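Local coordinates for tail fiber protein (PDB 5W5P) that probably serves as the trimeric tailspike with which phage AM24 recognises and degrades the capsular polysaccharide of its Acinetobacter baumannii host, at residues A[148-153]-A[177-182]; A[366-371]-A[405-410]; A[425-430]-A[440-445]. One frame throughout, in Å; residues are numbered along the deposited sequence.

Interaction 1 of 3, residues A[148-153]-A[177-182]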
loop_
_atom_site.group_PDB
_atom_site.type_symbol
_atom_site.label_atom_id
_atom_site.label_comp_id
_atom_site.label_asym_id
_atom_site.label_seq_id
_atom_site.Cartn_x
_atom_site.Cartn_y
_atom_site.Cartn_z
HETATM N N MSE A 148 -1.095 -37.147 2.028
HETATM C CA MSE A 148 0.097 -37.527 1.272
HETATM C C MSE A 148 -0.177 -37.726 -0.214
HETATM O O MSE A 148 0.716 -38.103 -0.974
HETATM C CB MSE A 148 0.699 -38.805 1.844
HETATM C CG MSE A 148 0.726 -38.848 3.354
HETATM SE SE MSE A 148 1.342 -40.576 3.981
HETATM C CE MSE A 148 3.178 -40.497 3.306
ATOM N N THR A 149 -1.421 -37.482 -0.619
ATOM C CA THR A 149 -1.850 -37.665 -1.994
ATOM C C THR A 149 -2.544 -36.383 -2.433
ATOM O O THR A 149 -3.387 -35.855 -1.688
ATOM C CB THR A 149 -2.799 -38.863 -2.131
ATOM O OG1 THR A 149 -2.193 -40.021 -1.541
ATOM C CG2 THR A 149 -3.118 -39.141 -3.598
ATOM N N PRO A 150 -2.209 -35.836 -3.602
ATOM C CA PRO A 150 -2.865 -34.598 -4.040
ATOM C C PRO A 150 -4.373 -34.782 -4.128
ATOM O O PRO A 150 -4.868 -35.803 -4.613
ATOM C CB PRO A 150 -2.237 -34.332 -5.412
ATOM C CG PRO A 150 -0.910 -35.019 -5.352
ATOM C CD PRO A 150 -1.136 -36.249 -4.522
ATOM N N VAL A 151 -5.099 -33.796 -3.607
ATOM C CA VAL A 151 -6.550 -33.739 -3.701
ATOM C C VAL A 151 -6.903 -32.706 -4.756
ATOM O O VAL A 151 -6.383 -31.583 -4.736
ATOM C CB VAL A 151 -7.186 -33.391 -2.344
ATOM C CG1 VAL A 151 -8.633 -32.947 -2.524
ATOM C CG2 VAL A 151 -7.105 -34.584 -1.407
ATOM N N GLY A 152 -7.763 -33.085 -5.697
ATOM C CA GLY A 152 -8.109 -32.225 -6.810
ATOM C C GLY A 152 -9.434 -31.524 -6.571
ATOM O O GLY A 152 -10.430 -32.158 -6.212
ATOM N N LEU A 153 -9.428 -30.180 -6.785
ATOM C CA LEU A 153 -10.586 -29.303 -6.718
ATOM C C LEU A 153 -11.327 -29.294 -8.054
ATOM O O LEU A 153 -10.706 -29.408 -9.116
ATOM C CB LEU A 153 -10.156 -27.883 -6.357
ATOM C CG LEU A 153 -9.701 -27.670 -4.913
ATOM C CD1 LEU A 153 -9.214 -26.258 -4.722
ATOM C CD2 LEU A 153 -10.826 -27.979 -3.947
ATOM N N SER A 177 3.929 -33.886 0.317
ATOM C CA SER A 177 3.767 -33.795 -1.128
ATOM C C SER A 177 4.900 -32.971 -1.714
ATOM O O SER A 177 5.228 -31.900 -1.193
ATOM C CB SER A 177 2.418 -33.171 -1.496
ATOM O OG SER A 177 2.311 -32.997 -2.898
ATOM N N ASN A 178 5.484 -33.472 -2.801
ATOM C CA ASN A 178 6.504 -32.752 -3.549
ATOM C C ASN A 178 5.912 -31.772 -4.551
ATOM O O ASN A 178 6.650 -30.929 -5.077
ATOM C CB ASN A 178 7.411 -33.747 -4.280
ATOM C CG ASN A 178 8.749 -33.149 -4.661
ATOM O OD1 ASN A 178 9.164 -32.118 -4.118
ATOM N ND2 ASN A 178 9.437 -33.791 -5.601
ATOM N N THR A 179 4.608 -31.847 -4.819
ATOM C CA THR A 179 3.972 -31.023 -5.840
ATOM C C THR A 179 2.825 -30.166 -5.325
ATOM O O THR A 179 2.539 -29.128 -5.924
ATOM C CB THR A 179 3.446 -31.902 -6.986
ATOM O OG1 THR A 179 2.414 -32.763 -6.488
ATOM C CG2 THR A 179 4.567 -32.746 -7.581
ATOM N N GLY A 180 2.164 -30.566 -4.238
ATOM C CA GLY A 180 1.023 -29.837 -3.713
ATOM C C GLY A 180 -0.146 -30.738 -3.356
ATOM O O GLY A 180 -0.718 -31.388 -4.239
ATOM N N ILE A 181 -0.515 -30.790 -2.071
ATOM C CA ILE A 181 -1.615 -31.657 -1.660
ATOM C C ILE A 181 -2.944 -31.188 -2.227
ATOM O O ILE A 181 -3.907 -31.964 -2.259
ATOM C CB ILE A 181 -1.731 -31.765 -0.127
ATOM C CG1 ILE A 181 -1.635 -30.385 0.518
ATOM C CG2 ILE A 181 -0.693 -32.733 0.430
ATOM C CD1 ILE A 181 -2.307 -30.312 1.865
ATOM N N PHE A 182 -3.031 -29.938 -2.662
ATOM C CA PHE A 182 -4.225 -29.409 -3.301
ATOM C C PHE A 182 -3.871 -28.981 -4.715
ATOM O O PHE A 182 -2.892 -28.255 -4.927
ATOM C CB PHE A 182 -4.807 -28.245 -2.496
ATOM C CG PHE A 182 -5.511 -28.680 -1.244
ATOM C CD1 PHE A 182 -6.668 -29.444 -1.318
ATOM C CD2 PHE A 182 -5.006 -28.352 0.003
ATOM C CE1 PHE A 182 -7.317 -29.862 -0.167
ATOM C CE2 PHE A 182 -5.649 -28.767 1.162
ATOM C CZ PHE A 182 -6.809 -29.523 1.074
#
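Val151 and Phe182 sit level with each other in a short parallel strand pair, and Val151 makes the backbone bond between the two segments. Its N-H reaches Ile181 O at 2.6 Å and is almost straight (175° at the hydrogen). The donor stands well out of the carbonyl plane of Ile181, tilted by 35°. That same oxygen also receives Pro150 CA at 3.3 Å in a CA-H...O contact, and on the other side of Val151 its own carbonyl oxygen lies 3.4 Å from Phe182 CA in a second one.

Take the Val151 side chain outward. Val151 CB rests 3.6 Å from Ile181 O and 4.1 Å from Phe182 CD1. Val151 CG1 is anti to the backbone N (chi1 164°), which lays it alongside the ring, 4.1 Å from Phe182 CE1. The valine as a whole also packs on helix 122-132, at Ser122, Val125, Gln126 and Val129, while the Phe182 ring reaches Ile166 of strand 164-169 and Ile204 of strand 199-204.

Before the strand pair the contact thins. Pro150 brings CB to 3.5 Å from Gly180 O, with CG behind it. Ser177 OG shapes that turn by accepting from the N-H groups of both Thr179 and Gly180, the latter at 2.8 Å, an ST turn combined with an ST motif. Thr149 OG1 turns to Asp120 instead.

The chemistry is therefore divided by depth: Val151 set between the helix and the Phe182 ring, and backbone carbonyls meeting proline carbons toward the exposed end. One direct backbone bond joins these segments, and the pairing runs on past them, from Val151 and Leu153 to Thr183 and from Leu153 to Lys185, which makes the Val151 bond one of a short series rather than an isolated tie.

Interaction 2 of 3, residues A[366-371]-A[405-410]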
loop_
_atom_site.group_PDB
_atom_site.type_symbol
_atom_site.label_atom_id
_atom_site.label_comp_id
_atom_site.label_asym_id
_atom_site.label_seq_id
_atom_site.Cartn_x
_atom_site.Cartn_y
_atom_site.Cartn_z
ATOM N N GLY A 366 10.958 -1.029 -13.662
ATOM C CA GLY A 366 9.872 -0.481 -12.873
ATOM C C GLY A 366 9.692 -1.172 -11.537
ATOM O O GLY A 366 8.774 -1.978 -11.372
ATOM N N VAL A 367 10.573 -0.875 -10.581
ATOM C CA VAL A 367 10.536 -1.458 -9.243
ATOM C C VAL A 367 10.752 -0.342 -8.232
ATOM O O VAL A 367 11.670 0.471 -8.385
ATOM C CB VAL A 367 11.603 -2.563 -9.062
ATOM C CG1 VAL A 367 11.413 -3.281 -7.731
ATOM C CG2 VAL A 367 11.564 -3.552 -10.215
ATOM N N THR A 368 9.910 -0.297 -7.198
ATOM C CA THR A 368 9.955 0.781 -6.217
ATOM C C THR A 368 9.976 0.212 -4.807
ATOM O O THR A 368 9.124 -0.611 -4.455
ATOM C CB THR A 368 8.761 1.726 -6.381
ATOM O OG1 THR A 368 8.619 2.078 -7.762
ATOM C CG2 THR A 368 8.965 2.992 -5.561
ATOM N N PHE A 369 10.940 0.664 -4.003
ATOM C CA PHE A 369 11.068 0.294 -2.596
ATOM C C PHE A 369 10.754 1.510 -1.738
ATOM O O PHE A 369 11.462 2.516 -1.811
ATOM C CB PHE A 369 12.476 -0.213 -2.286
ATOM C CG PHE A 369 12.843 -1.464 -3.017
ATOM C CD1 PHE A 369 13.324 -1.407 -4.316
ATOM C CD2 PHE A 369 12.705 -2.702 -2.405
ATOM C CE1 PHE A 369 13.663 -2.560 -4.993
ATOM C CE2 PHE A 369 13.045 -3.863 -3.078
ATOM C CZ PHE A 369 13.526 -3.793 -4.373
ATOM N N ILE A 370 9.708 1.414 -0.919
ATOM C CA ILE A 370 9.256 2.524 -0.087
ATOM C C ILE A 370 9.148 2.046 1.354
ATOM O O ILE A 370 8.443 1.072 1.637
ATOM C CB ILE A 370 7.906 3.086 -0.565
ATOM C CG1 ILE A 370 7.984 3.477 -2.044
ATOM C CG2 ILE A 370 7.491 4.274 0.293
ATOM C CD1 ILE A 370 6.657 3.833 -2.644
ATOM N N GLY A 371 9.857 2.722 2.258
ATOM C CA GLY A 371 9.606 2.579 3.682
ATOM C C GLY A 371 9.942 1.241 4.304
ATOM O O GLY A 371 9.333 0.866 5.309
ATOM N N PRO A 405 15.523 1.437 -14.097
ATOM C CA PRO A 405 16.147 0.921 -12.873
ATOM C C PRO A 405 15.263 1.159 -11.662
ATOM O O PRO A 405 14.437 2.086 -11.650
ATOM C CB PRO A 405 17.458 1.719 -12.780
ATOM C CG PRO A 405 17.718 2.183 -14.178
ATOM C CD PRO A 405 16.365 2.444 -14.765
ATOM N N PRO A 406 15.406 0.344 -10.621
ATOM C CA PRO A 406 14.584 0.520 -9.421
ATOM C C PRO A 406 14.940 1.788 -8.659
ATOM O O PRO A 406 16.058 2.302 -8.732
ATOM C CB PRO A 406 14.898 -0.729 -8.586
ATOM C CG PRO A 406 15.482 -1.709 -9.547
ATOM C CD PRO A 406 16.213 -0.886 -10.562
ATOM N N THR A 407 13.960 2.289 -7.909
ATOM C CA THR A 407 14.141 3.474 -7.085
ATOM C C THR A 407 13.860 3.130 -5.626
ATOM O O THR A 407 13.191 2.140 -5.315
ATOM C CB THR A 407 13.240 4.637 -7.547
ATOM O OG1 THR A 407 11.865 4.329 -7.290
ATOM C CG2 THR A 407 13.424 4.902 -9.045
ATOM N N PHE A 408 14.409 3.948 -4.730
ATOM C CA PHE A 408 14.300 3.736 -3.292
ATOM C C PHE A 408 13.871 5.037 -2.631
ATOM O O PHE A 408 14.522 6.071 -2.815
ATOM C CB PHE A 408 15.631 3.254 -2.695
ATOM C CG PHE A 408 16.020 1.856 -3.107
ATOM C CD1 PHE A 408 16.587 1.613 -4.351
ATOM C CD2 PHE A 408 15.832 0.791 -2.240
ATOM C CE1 PHE A 408 16.948 0.334 -4.727
ATOM C CE2 PHE A 408 16.187 -0.494 -2.608
ATOM C CZ PHE A 408 16.747 -0.725 -3.855
ATOM N N VAL A 409 12.788 4.987 -1.858
ATOM C CA VAL A 409 12.234 6.163 -1.198
ATOM C C VAL A 409 11.973 5.822 0.265
ATOM O O VAL A 409 11.224 4.885 0.565
ATOM C CB VAL A 409 10.940 6.646 -1.874
ATOM C CG1 VAL A 409 10.266 7.741 -1.035
ATOM C CG2 VAL A 409 11.215 7.128 -3.303
ATOM N N GLY A 410 12.589 6.578 1.171
ATOM C CA GLY A 410 12.231 6.525 2.577
ATOM C C GLY A 410 12.535 5.231 3.299
ATOM O O GLY A 410 11.895 4.941 4.316
HETATM O O HOH W 1 10.496 3.419 -9.358
HETATM O O HOH W 2 11.633 1.928 -11.570
#
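Phe369 and Phe408 lie side by side on adjacent parallel strands, their ring planes 5° apart and centroids separated by 4.5 Å. The near-parallel rings are slid so far that they barely overlap: Phe369 CD1 sits over the rim of the Phe408 face, 3.5 Å from Phe408 CE2. Both rings leave the backbone alike, CG beside the N and anti to the carbonyl carbon (chi1 -63° and -69°), which turns them the same way and leaves their planes nearly parallel. The edge of the Phe369 ring meets Thr407 O in its plane, and Pro406 CB lies near that edge too.

Four backbone bonds set this register: Thr407 N to Val367 O, Phe369 N to Thr407 O, Val409 N to Phe369 O at 2.8 Å, and Gly371 N to Val409 O at 3.1 Å. On the other face, Thr368 CG2 touches Thr407 OG1 at 3.6 Å. A water joins the two threonine hydroxyls, giving a hydrogen bond to Thr368 OG1 (2.8 Å) and sharing one with Thr407 OG1 (2.6 Å). A second water links Val367 N to Pro405 O.

Further out, Phe333 stacks on Phe369 and Trp419 on Phe408, so the pair belongs to an aromatic row running along the inside of the parallel beta-helix. Asn411 ND2 gives Phe369 O a second donor. Thr368 and Ile370 face the other subunits, Ile370 meeting Ile370 of the third subunit.

One strand pair thus carries two chemistries: aromatic rings filling the coil interior, and branched aliphatic and threonine side chains turned to the neighbouring subunits.

Interaction 3 of 3, residues A[425-430]-A[440-445]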
loop_
_atom_site.group_PDB
_atom_site.type_symbol
_atom_site.label_atom_id
_atom_site.label_comp_id
_atom_site.label_asym_id
_atom_site.label_seq_id
_atom_site.Cartn_x
_atom_site.Cartn_y
_atom_site.Cartn_z
ATOM N N VAL A 425 19.467 5.086 -9.949
ATOM C CA VAL A 425 19.579 6.445 -10.448
ATOM C C VAL A 425 18.810 7.438 -9.580
ATOM O O VAL A 425 19.315 8.525 -9.290
ATOM C CB VAL A 425 19.126 6.513 -11.923
ATOM C CG1 VAL A 425 18.604 7.877 -12.263
ATOM C CG2 VAL A 425 20.299 6.162 -12.837
ATOM N N THR A 426 17.606 7.086 -9.137
ATOM C CA THR A 426 16.768 7.984 -8.349
ATOM C C THR A 426 16.527 7.388 -6.971
ATOM O O THR A 426 16.048 6.255 -6.858
ATOM C CB THR A 426 15.422 8.248 -9.038
ATOM O OG1 THR A 426 15.642 8.708 -10.380
ATOM C CG2 THR A 426 14.623 9.291 -8.268
ATOM N N GLN A 427 16.841 8.157 -5.931
ATOM C CA GLN A 427 16.627 7.719 -4.559
ATOM C C GLN A 427 16.683 8.928 -3.633
ATOM O O GLN A 427 17.566 9.782 -3.770
ATOM C CB GLN A 427 17.668 6.673 -4.139
ATOM C CG GLN A 427 19.110 7.128 -4.283
ATOM C CD GLN A 427 19.627 7.801 -3.023
ATOM O OE1 GLN A 427 19.226 7.451 -1.910
ATOM N NE2 GLN A 427 20.508 8.785 -3.193
ATOM N N PHE A 428 15.742 8.994 -2.691
ATOM C CA PHE A 428 15.729 10.074 -1.713
ATOM C C PHE A 428 15.033 9.593 -0.447
ATOM O O PHE A 428 14.278 8.616 -0.461
ATOM C CB PHE A 428 15.045 11.332 -2.262
ATOM C CG PHE A 428 13.626 11.109 -2.712
ATOM C CD1 PHE A 428 12.573 11.195 -1.811
ATOM C CD2 PHE A 428 13.346 10.815 -4.036
ATOM C CE1 PHE A 428 11.263 10.986 -2.225
ATOM C CE2 PHE A 428 12.044 10.608 -4.455
ATOM C CZ PHE A 428 11.000 10.692 -3.547
ATOM N N GLY A 429 15.308 10.293 0.653
ATOM C CA GLY A 429 14.684 9.984 1.924
ATOM C C GLY A 429 15.176 8.729 2.609
ATOM O O GLY A 429 14.606 8.340 3.634
ATOM N N ASN A 430 16.213 8.085 2.086
ATOM C CA ASN A 430 16.703 6.839 2.657
ATOM C C ASN A 430 17.684 7.106 3.790
ATOM O O ASN A 430 18.384 8.127 3.810
ATOM C CB ASN A 430 17.377 5.985 1.581
ATOM C CG ASN A 430 16.425 5.596 0.466
ATOM O OD1 ASN A 430 15.511 4.782 0.660
ATOM N ND2 ASN A 430 16.628 6.179 -0.711
ATOM N N HIS A 440 27.003 4.145 -2.341
ATOM C CA HIS A 440 26.117 3.525 -3.316
ATOM C C HIS A 440 26.353 4.014 -4.739
ATOM O O HIS A 440 25.776 3.441 -5.671
ATOM C CB HIS A 440 24.657 3.763 -2.919
ATOM C CG HIS A 440 24.290 3.156 -1.600
ATOM N ND1 HIS A 440 24.780 3.628 -0.401
ATOM C CD2 HIS A 440 23.504 2.096 -1.297
ATOM C CE1 HIS A 440 24.305 2.890 0.586
ATOM N NE2 HIS A 440 23.526 1.956 0.070
ATOM N N GLN A 441 27.190 5.041 -4.920
ATOM C CA GLN A 441 27.464 5.641 -6.232
ATOM C C GLN A 441 26.177 6.077 -6.927
ATOM O O GLN A 441 26.001 5.877 -8.130
ATOM C CB GLN A 441 28.263 4.692 -7.131
ATOM C CG GLN A 441 29.370 3.929 -6.435
ATOM C CD GLN A 441 30.408 4.839 -5.832
ATOM O OE1 GLN A 441 30.744 5.876 -6.403
ATOM N NE2 GLN A 441 30.929 4.455 -4.670
ATOM N N ALA A 442 25.265 6.669 -6.167
ATOM C CA ALA A 442 23.990 7.053 -6.745
ATOM C C ALA A 442 23.833 8.571 -6.744
ATOM O O ALA A 442 24.390 9.258 -5.883
ATOM C CB ALA A 442 22.822 6.419 -5.980
ATOM N N PRO A 443 23.091 9.126 -7.701
ATOM C CA PRO A 443 22.840 10.572 -7.682
ATOM C C PRO A 443 22.111 10.992 -6.413
ATOM O O PRO A 443 21.338 10.231 -5.828
ATOM C CB PRO A 443 21.972 10.802 -8.928
ATOM C CG PRO A 443 22.262 9.637 -9.820
ATOM C CD PRO A 443 22.515 8.478 -8.895
ATOM N N LYS A 444 22.386 12.219 -5.983
ATOM C CA LYS A 444 21.708 12.838 -4.852
ATOM C C LYS A 444 20.742 13.887 -5.385
ATOM O O LYS A 444 21.149 14.779 -6.136
ATOM C CB LYS A 444 22.715 13.471 -3.885
ATOM C CG LYS A 444 22.075 14.257 -2.746
ATOM C CD LYS A 444 23.090 15.106 -1.983
ATOM C CE LYS A 444 23.699 14.339 -0.817
ATOM N NZ LYS A 444 22.686 14.072 0.253
ATOM N N LEU A 445 19.466 13.766 -5.015
ATOM C CA LEU A 445 18.461 14.722 -5.467
ATOM C C LEU A 445 18.828 16.132 -5.020
ATOM O O LEU A 445 19.363 16.331 -3.925
ATOM C CB LEU A 445 17.081 14.332 -4.928
ATOM C CG LEU A 445 15.854 14.827 -5.702
ATOM C CD1 LEU A 445 15.877 14.327 -7.137
ATOM C CD2 LEU A 445 14.563 14.405 -5.008
HETATM O O HOH W 3 18.908 9.846 -6.830
HETATM O O HOH W 4 19.064 11.930 -2.953
#
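Gln427 NE2 donates to Pro443 O at 3.1 Å, and the acceptor lies in the plane of the amide. The side chain gets there by leaving from the crowded position between backbone N and carbonyl carbon (chi1 56°) and bending again at chi2 (90°), with Gln427 CG passing 4.1 Å from Ala442 CB. Asn430 ND2 donates to Gln427 OE1 at the other end of the amide, consistent with the modelled orientation of the Gln427 amide.

The close packing is at Pro443, whose CG and CD both press on Val425 O at 3.2 Å, and at Leu445, whose CD2 comes obliquely to Phe428 CD2 at 3.9 Å. Between these points the backbones stand apart and water does the joining. One water takes the N-H of Gln427 and lies within hydrogen-bonding distance of Val425 O and Pro443 O, though with further acceptors nearby it cannot serve all of them at once; another accepts from Leu445 N at 2.8 Å and donates to Gln427 O at 2.7 Å.

Strand 427-428 pairs with strand 407-409 in the beta-helix, and 440-445 runs past it on the way to strand 451-461. There Pro443 packs on Val451 of the third subunit, and Leu445 on Thr426 of the second.

Overall arrangement
Interactions 2 and 3 are neighbours, their centres 10 Å apart, because strand 407-409 lies between strands 365-375 and 427-428; Asn430 ND2 reaches across from interaction 3 to Phe408 O. Interaction 1 stands apart, about 38 Å from interaction 2 between centres, near the start of the parallel coils, and is the partly exposed one. It meets no other chain, whereas both other contacts touch neighbouring subunits. Chemistry follows place: a lone cross-segment bond beside a valine set between a helix and a phenylalanine ring in interaction 1, regular backbone pairing with aromatic rings in the core at interaction 2, and an amide with bridging waters in interaction 3, where the coil hands over to the C-terminal part.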